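Local atomic coordinates of probable hydrolase (Pseudomonas aeruginosa, PDB entry 3OM8), a protein that is probably a hydrolase of the alpha/beta-hydrolase family, tentatively assigned 3-oxoadipate enol-lactonase activity. Residues S150-A153 with A154-G158; N159-P162 with P163-E167; E170-V173 with E174-A178. All blocks are in the same frame, centred on the assembly; numbering follows the deposited sequence.

Following the chain from its N terminus, the three contacts come in series, none nested in or crossing another. Contact 1 (150-158) spans the opening turns of helix 150-160. Contact 2 (159-167) carries that helix to its end, closes the turn at Phe161 and Pro162 and starts the short helix 163-167. Contact 3 (170-178) winds the first turns of helix 171-181. They also meet in space: Leu157 of contact 1 packs on Phe176 and Arg177 of contact 3, while Trp160 and Phe161 of contact 2 reach the Phe176 ring. Together they tie three consecutive helices of the insertion between strands 118-124 and 211-216.

Contact 1: residues S150-A153 with A154-G158; sequences SETA and AGFLG
Ala153 and Leu157 meet one helical turn apart, the amide N of Leu157 donating to Ala153 O at 2.8 Å. The bond is nearly straight at the hydrogen (165°). With CG beside its own backbone N (chi1 -65°), Leu157 brings CG to 3.3 Å from Ala153 O. The Ala153 methyl points away from the later turn and packs on Leu180 of helix 171-181. Next along the chain, Ala154 N donates to Ser150 O at 3.0 Å. Ala154 CB rests 3.5 Å from Glu151 O, which in turn accepts the amide of Gly155. That last bond is distinctly bent, the Gly155 N lying well off the carbonyl plane of Glu151. These turns open helix 150-160, part of the cap inserted between strands 118-124 and 211-216 of the alpha/beta-hydrolase sheet. On the side carrying Thr152 and Phe156, the two side chains run alongside each other in the same direction. With OG1 of Thr152 beside the backbone N (chi1 -66°), the methyl CG2 falls anti to that N and comes in the plane of the phenyl ring at its edge, 3.8 Å from Phe156 CE2. Thr152 O accepts Phe156 N at 3.1 Å. It also lies 3.3 Å from Phe156 CD2. The Phe156 ring meets that of Trp160 and touches Phe192 of helix 185-196. It lies near a probable Ser101-His246-Asp219 triad. Elsewhere on the helix, Glu151 packs on Pro132 of the second subunit and makes a weak hydrogen bond to the Ala134 N of that subunit.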
loop_
_atom_site.group_PDB
_atom_site.type_symbol
_atom_site.label_atom_id
_atom_site.label_comp_id
_atom_site.label_asym_id
_atom_site.label_seq_id
_atom_site.Cartn_x
_atom_site.Cartn_y
_atom_site.Cartn_z
ATOM N N SER B 150 -16.843 31.238 2.248
ATOM C CA SER B 150 -15.845 31.384 1.182
ATOM C C SER B 150 -14.413 31.016 1.567
ATOM O O SER B 150 -13.806 30.165 0.925
ATOM C CB SER B 150 -15.860 32.795 0.607
ATOM O OG SER B 150 -17.045 33.012 -0.127
ATOM N N GLU B 151 -13.857 31.670 2.582
ATOM C CA GLU B 151 -12.492 31.345 2.987
ATOM C C GLU B 151 -12.405 29.911 3.500
ATOM O O GLU B 151 -11.371 29.236 3.355
ATOM C CB GLU B 151 -11.971 32.306 4.051
ATOM C CG GLU B 151 -10.492 32.095 4.359
ATOM C CD GLU B 151 -9.589 32.595 3.243
ATOM O OE1 GLU B 151 -10.109 33.162 2.254
ATOM O OE2 GLU B 151 -8.357 32.434 3.359
ATOM N N THR B 152 -13.501 29.455 4.099
ATOM C CA THR B 152 -13.596 28.096 4.610
ATOM C C THR B 152 -13.571 27.059 3.471
ATOM O O THR B 152 -12.901 26.029 3.574
ATOM C CB THR B 152 -14.836 27.924 5.501
ATOM O OG1 THR B 152 -14.678 28.721 6.679
ATOM C CG2 THR B 152 -15.006 26.485 5.923
ATOM N N ALA B 153 -14.293 27.347 2.391
ATOM C CA ALA B 153 -14.275 26.504 1.204
ATOM C C ALA B 153 -12.892 26.492 0.548
ATOM O O ALA B 153 -12.432 25.449 0.097
ATOM C CB ALA B 153 -15.342 26.947 0.208
ATOM N N ALA B 154 -12.233 27.646 0.489
ATOM C CA ALA B 154 -10.877 27.714 -0.047
ATOM C C ALA B 154 -9.961 26.818 0.777
ATOM O O ALA B 154 -9.023 26.210 0.258
ATOM C CB ALA B 154 -10.366 29.144 -0.044
ATOM N N GLY B 155 -10.247 26.725 2.066
ATOM C CA GLY B 155 -9.483 25.858 2.945
ATOM C C GLY B 155 -9.637 24.412 2.527
ATOM O O GLY B 155 -8.659 23.745 2.198
ATOM N N PHE B 156 -10.872 23.925 2.529
ATOM C CA PHE B 156 -11.127 22.540 2.176
ATOM C C PHE B 156 -10.666 22.185 0.768
ATOM O O PHE B 156 -9.945 21.209 0.582
ATOM C CB PHE B 156 -12.601 22.207 2.295
ATOM C CG PHE B 156 -13.065 21.988 3.700
ATOM C CD1 PHE B 156 -12.852 20.770 4.332
ATOM C CD2 PHE B 156 -13.747 22.993 4.383
ATOM C CE1 PHE B 156 -13.299 20.555 5.621
ATOM C CE2 PHE B 156 -14.193 22.785 5.672
ATOM C CZ PHE B 156 -13.974 21.562 6.293
ATOM N N LEU B 157 -11.109 22.955 -0.222
ATOM C CA LEU B 157 -10.763 22.657 -1.607
ATOM C C LEU B 157 -9.251 22.602 -1.785
ATOM O O LEU B 157 -8.735 21.784 -2.535
ATOM C CB LEU B 157 -11.378 23.675 -2.566
ATOM C CG LEU B 157 -12.905 23.680 -2.645
ATOM C CD1 LEU B 157 -13.384 24.819 -3.529
ATOM C CD2 LEU B 157 -13.436 22.350 -3.153
ATOM N N GLY B 158 -8.545 23.468 -1.075
ATOM C CA GLY B 158 -7.103 23.527 -1.165
ATOM C C GLY B 158 -6.424 22.289 -0.614
ATOM O O GLY B 158 -5.363 21.906 -1.105
#

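Contact 2: residues N159-P162 with P163-E167; sequences NWFP and PALLE
At the turn between helix 150-160 and helix 163-167, Phe161 and Pro162 are met by Leu165 and Leu166 folding back from the next turn. Phe161 is the first residue to leave helical backbone angles, and Pro162 takes the N-cap position. Its carbonyl O closes the first turn of the new helix, accepting Leu166 N at 3.0 Å in a fairly straight bond. Pro163, with no amide hydrogen to give, suits the first helical position, where an N-H would have no acceptor within the helix. Leu165, its CG anti to the backbone N (chi1 -178°), lies alongside the Pro162 ring with CB 4.0 Å from Pro162 CD. It also sends CD2 obliquely to the phenyl ring, 3.7 Å from Phe161 CD1. Leu166 works nearer the backbone: its CD1 is 3.4 Å from Phe161 CB. A short approach of 3.0 Å from Leu166 CD1 to Phe161 O accompanies an unstaggered chi2, and the methyl placement is less certain. The pair of helices belongs to the cap of an alpha/beta hydrolase. One face of the Phe161 ring has Trp160 CB 3.9 Å above its plane, toward the rim. The Trp160 indole meets the ring of His246, a member of the probable catalytic triad, with their planes only about 20° apart. Both leucines continue onto Val173 of helix 171-181, and Pro163 packs on Arg201 of the second subunit.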
loop_
_atom_site.group_PDB
_atom_site.type_symbol
_atom_site.label_atom_id
_atom_site.label_comp_id
_atom_site.label_asym_id
_atom_site.label_seq_id
_atom_site.Cartn_x
_atom_site.Cartn_y
_atom_site.Cartn_z
ATOM N N ASN B 159 -7.028 21.665 0.400
ATOM C CA ASN B 159 -6.491 20.426 0.968
ATOM C C ASN B 159 -6.977 19.176 0.250
ATOM O O ASN B 159 -6.330 18.135 0.310
ATOM C CB ASN B 159 -6.846 20.293 2.450
ATOM C CG ASN B 159 -6.102 21.286 3.317
ATOM O OD1 ASN B 159 -4.967 21.048 3.743
ATOM N ND2 ASN B 159 -6.736 22.413 3.574
ATOM N N TRP B 160 -8.129 19.287 -0.403
ATOM C CA TRP B 160 -8.814 18.139 -0.986
ATOM C C TRP B 160 -8.284 17.790 -2.369
ATOM O O TRP B 160 -8.239 16.631 -2.742
ATOM C CB TRP B 160 -10.299 18.429 -1.136
ATOM C CG TRP B 160 -11.123 18.296 0.107
ATOM C CD1 TRP B 160 -10.711 17.874 1.336
ATOM C CD2 TRP B 160 -12.520 18.588 0.228
ATOM N NE1 TRP B 160 -11.769 17.887 2.215
ATOM C CE2 TRP B 160 -12.892 18.312 1.555
ATOM C CE3 TRP B 160 -13.495 19.044 -0.664
ATOM C CZ2 TRP B 160 -14.191 18.475 2.011
ATOM C CZ3 TRP B 160 -14.787 19.202 -0.210
ATOM C CH2 TRP B 160 -15.123 18.923 1.115
ATOM N N PHE B 161 -7.920 18.800 -3.144
ATOM C CA PHE B 161 -7.570 18.562 -4.527
ATOM C C PHE B 161 -6.122 18.903 -4.842
ATOM O O PHE B 161 -5.531 19.809 -4.231
ATOM C CB PHE B 161 -8.507 19.330 -5.470
ATOM C CG PHE B 161 -9.934 18.890 -5.390
ATOM C CD1 PHE B 161 -10.322 17.658 -5.884
ATOM C CD2 PHE B 161 -10.887 19.698 -4.804
ATOM C CE1 PHE B 161 -11.640 17.242 -5.801
ATOM C CE2 PHE B 161 -12.199 19.287 -4.717
ATOM C CZ PHE B 161 -12.580 18.066 -5.219
ATOM N N PRO B 162 -5.545 18.166 -5.808
ATOM C CA PRO B 162 -4.260 18.543 -6.394
ATOM C C PRO B 162 -4.355 19.994 -6.838
ATOM O O PRO B 162 -5.307 20.341 -7.532
ATOM C CB PRO B 162 -4.161 17.631 -7.625
ATOM C CG PRO B 162 -5.003 16.446 -7.294
ATOM C CD PRO B 162 -6.123 16.964 -6.444
ATOM N N PRO B 163 -3.392 20.834 -6.442
ATOM C CA PRO B 163 -3.399 22.232 -6.881
ATOM C C PRO B 163 -3.432 22.301 -8.403
ATOM O O PRO B 163 -3.760 23.339 -8.970
ATOM C CB PRO B 163 -2.060 22.763 -6.365
ATOM C CG PRO B 163 -1.197 21.529 -6.240
ATOM C CD PRO B 163 -2.144 20.483 -5.743
ATOM N N ALA B 164 -3.083 21.193 -9.050
ATOM C CA ALA B 164 -3.199 21.070 -10.495
ATOM C C ALA B 164 -4.672 21.033 -10.893
ATOM O O ALA B 164 -5.136 21.843 -11.700
ATOM C CB ALA B 164 -2.491 19.816 -10.972
ATOM N N LEU B 165 -5.403 20.090 -10.307
ATOM C CA LEU B 165 -6.827 19.921 -10.568
ATOM C C LEU B 165 -7.640 21.188 -10.264
ATOM O O LEU B 165 -8.594 21.513 -10.971
ATOM C CB LEU B 165 -7.347 18.735 -9.756
ATOM C CG LEU B 165 -8.811 18.334 -9.910
ATOM C CD1 LEU B 165 -9.227 18.373 -11.367
ATOM C CD2 LEU B 165 -9.030 16.948 -9.317
ATOM N N LEU B 166 -7.254 21.899 -9.209
ATOM C CA LEU B 166 -7.918 23.139 -8.816
ATOM C C LEU B 166 -7.621 24.278 -9.788
ATOM O O LEU B 166 -8.529 24.985 -10.223
ATOM C CB LEU B 166 -7.476 23.548 -7.411
ATOM C CG LEU B 166 -7.992 22.727 -6.232
ATOM C CD1 LEU B 166 -6.853 22.338 -5.293
ATOM C CD2 LEU B 166 -9.071 23.509 -5.496
ATOM N N GLU B 167 -6.338 24.448 -10.108
ATOM C CA GLU B 167 -5.866 25.507 -11.002
ATOM C C GLU B 167 -6.691 25.612 -12.285
ATOM O O GLU B 167 -7.093 26.706 -12.686
ATOM C CB GLU B 167 -4.382 25.298 -11.329
ATOM C CG GLU B 167 -4.003 25.576 -12.774
ATOM C CD GLU B 167 -3.215 24.435 -13.399
ATOM O OE1 GLU B 167 -3.795 23.686 -14.216
ATOM O OE2 GLU B 167 -2.020 24.283 -13.069
#

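Contact 3: residues E170-V173 with E174-A178; sequences EPVV and ERFRA
Val172 touches Phe176 alongside through CG2, and Arg175 crosses it obliquely. In Val172, chi1 of 69° puts CG1 between the backbone N and the carbonyl carbon and leaves CG2 anti to the N, 4.1 Å from Phe176 CE2. The carbonyl of Val172 joins in, for its O lies in the plane of the phenyl ring at the edge, 3.2 Å from Phe176 CD2. The same oxygen accepts the Phe176 amide. Arg175 is bent at chi2 and chi3, which folds the guanidinium back over the preceding turn, so that Val172 CA sits over one face toward the rim, 3.7 Å from Arg175 NH1. Beneath these side chains run the backbone bonds. Glu174 N donates to Glu170 O at 3.0 Å and Arg177 N to Val173 O at 2.7 Å, whereas the bond from Arg175 N to Pro171 O is more bent.

A charged pair follows on the second turn. Arg177 NE forms a salt bridge with Glu174 OE2 at 2.9 Å, on the syn side, somewhat out of the carboxylate plane and close to the guanidinium plane, while its contact with OE1 is weak. Each probably steadies the other's charge. Leu157 CD1 of helix 150-160 lies over a face of the Arg177 guanidinium, 3.4 Å from Arg177 CZ.

Further out, Val173 packs on Leu165 and Leu166 of helix 163-167. Phe176 is buried among Thr38, Met42, Leu247, Trp160 and Val250, the last also touched by Val172. At the helix start Glu170 O closes the turn by accepting Glu174 N, and Pro171, lacking an amide hydrogen, is a common first-turn residue; the i to i+3 pair of Glu174 and Arg177 is likewise a familiar helix-surface salt bridge, here on a cap helix of the alpha/beta-hydrolase fold.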
loop_
_atom_site.group_PDB
_atom_site.type_symbol
_atom_site.label_atom_id
_atom_site.label_comp_id
_atom_site.label_asym_id
_atom_site.label_seq_id
_atom_site.Cartn_x
_atom_site.Cartn_y
_atom_site.Cartn_z
ATOM N N GLU B 170 -12.376 23.295 -12.840
ATOM C CA GLU B 170 -12.968 21.984 -13.094
ATOM C C GLU B 170 -14.404 21.906 -12.605
ATOM O O GLU B 170 -14.687 22.226 -11.451
ATOM C CB GLU B 170 -12.147 20.881 -12.423
ATOM C CG GLU B 170 -10.761 20.702 -13.000
ATOM C CD GLU B 170 -10.779 20.270 -14.454
ATOM O OE1 GLU B 170 -11.292 19.167 -14.739
ATOM O OE2 GLU B 170 -10.275 21.029 -15.310
ATOM N N PRO B 171 -15.317 21.460 -13.478
ATOM C CA PRO B 171 -16.733 21.359 -13.119
ATOM C C PRO B 171 -16.931 20.521 -11.862
ATOM O O PRO B 171 -17.866 20.762 -11.101
ATOM C CB PRO B 171 -17.353 20.654 -14.329
ATOM C CG PRO B 171 -16.433 20.973 -15.462
ATOM C CD PRO B 171 -15.057 21.022 -14.859
ATOM N N VAL B 172 -16.057 19.545 -11.643
ATOM C CA VAL B 172 -16.175 18.691 -10.466
ATOM C C VAL B 172 -15.778 19.457 -9.203
ATOM O O VAL B 172 -16.397 19.301 -8.151
ATOM C CB VAL B 172 -15.329 17.409 -10.597
ATOM C CG1 VAL B 172 -13.854 17.748 -10.547
ATOM C CG2 VAL B 172 -15.675 16.421 -9.500
ATOM N N VAL B 173 -14.744 20.283 -9.314
ATOM C CA VAL B 173 -14.294 21.083 -8.185
ATOM C C VAL B 173 -15.392 22.064 -7.783
ATOM O O VAL B 173 -15.701 22.213 -6.606
ATOM C CB VAL B 173 -12.997 21.850 -8.510
ATOM C CG1 VAL B 173 -12.634 22.782 -7.368
ATOM C CG2 VAL B 173 -11.866 20.879 -8.772
ATOM N N GLU B 174 -15.992 22.707 -8.775
ATOM C CA GLU B 174 -17.062 23.655 -8.538
ATOM C C GLU B 174 -18.276 23.012 -7.883
ATOM O O GLU B 174 -18.972 23.662 -7.106
ATOM C CB GLU B 174 -17.429 24.376 -9.831
ATOM C CG GLU B 174 -16.344 25.347 -10.238
ATOM C CD GLU B 174 -15.916 26.221 -9.068
ATOM O OE1 GLU B 174 -16.800 26.863 -8.458
ATOM O OE2 GLU B 174 -14.705 26.259 -8.752
ATOM N N ARG B 175 -18.512 21.735 -8.169
ATOM C CA ARG B 175 -19.597 21.027 -7.505
ATOM C C ARG B 175 -19.298 20.838 -6.032
ATOM O O ARG B 175 -20.198 20.959 -5.202
ATOM C CB ARG B 175 -19.899 19.686 -8.163
ATOM C CG ARG B 175 -21.082 19.725 -9.125
ATOM C CD ARG B 175 -20.804 18.918 -10.393
ATOM N NE ARG B 175 -20.395 17.550 -10.089
ATOM C CZ ARG B 175 -19.657 16.791 -10.899
ATOM N NH1 ARG B 175 -19.237 17.271 -12.067
ATOM N NH2 ARG B 175 -19.331 15.553 -10.537
ATOM N N PHE B 176 -18.042 20.544 -5.705
ATOM C CA PHE B 176 -17.636 20.477 -4.301
ATOM C C PHE B 176 -17.571 21.870 -3.652
ATOM O O PHE B 176 -17.850 22.023 -2.469
ATOM C CB PHE B 176 -16.320 19.713 -4.124
ATOM C CG PHE B 176 -16.485 18.215 -4.202
ATOM C CD1 PHE B 176 -16.653 17.459 -3.051
ATOM C CD2 PHE B 176 -16.513 17.572 -5.424
ATOM C CE1 PHE B 176 -16.825 16.091 -3.122
ATOM C CE2 PHE B 176 -16.693 16.203 -5.499
ATOM C CZ PHE B 176 -16.841 15.462 -4.349
ATOM N N ARG B 177 -17.203 22.885 -4.419
ATOM C CA ARG B 177 -17.242 24.236 -3.882
ATOM C C ARG B 177 -18.674 24.561 -3.453
ATOM O O ARG B 177 -18.900 25.078 -2.359
ATOM C CB ARG B 177 -16.738 25.260 -4.897
ATOM C CG ARG B 177 -16.659 26.668 -4.321
ATOM C CD ARG B 177 -16.270 27.689 -5.367
ATOM N NE ARG B 177 -15.032 27.305 -6.031
ATOM C CZ ARG B 177 -13.820 27.574 -5.559
ATOM N NH1 ARG B 177 -13.686 28.237 -4.410
ATOM N NH2 ARG B 177 -12.744 27.176 -6.238
ATOM N N ALA B 178 -19.645 24.227 -4.298
ATOM C CA ALA B 178 -21.035 24.523 -3.975
ATOM C C ALA B 178 -21.512 23.773 -2.739
ATOM O O ALA B 178 -22.276 24.315 -1.956
ATOM C CB ALA B 178 -21.944 24.257 -5.153
#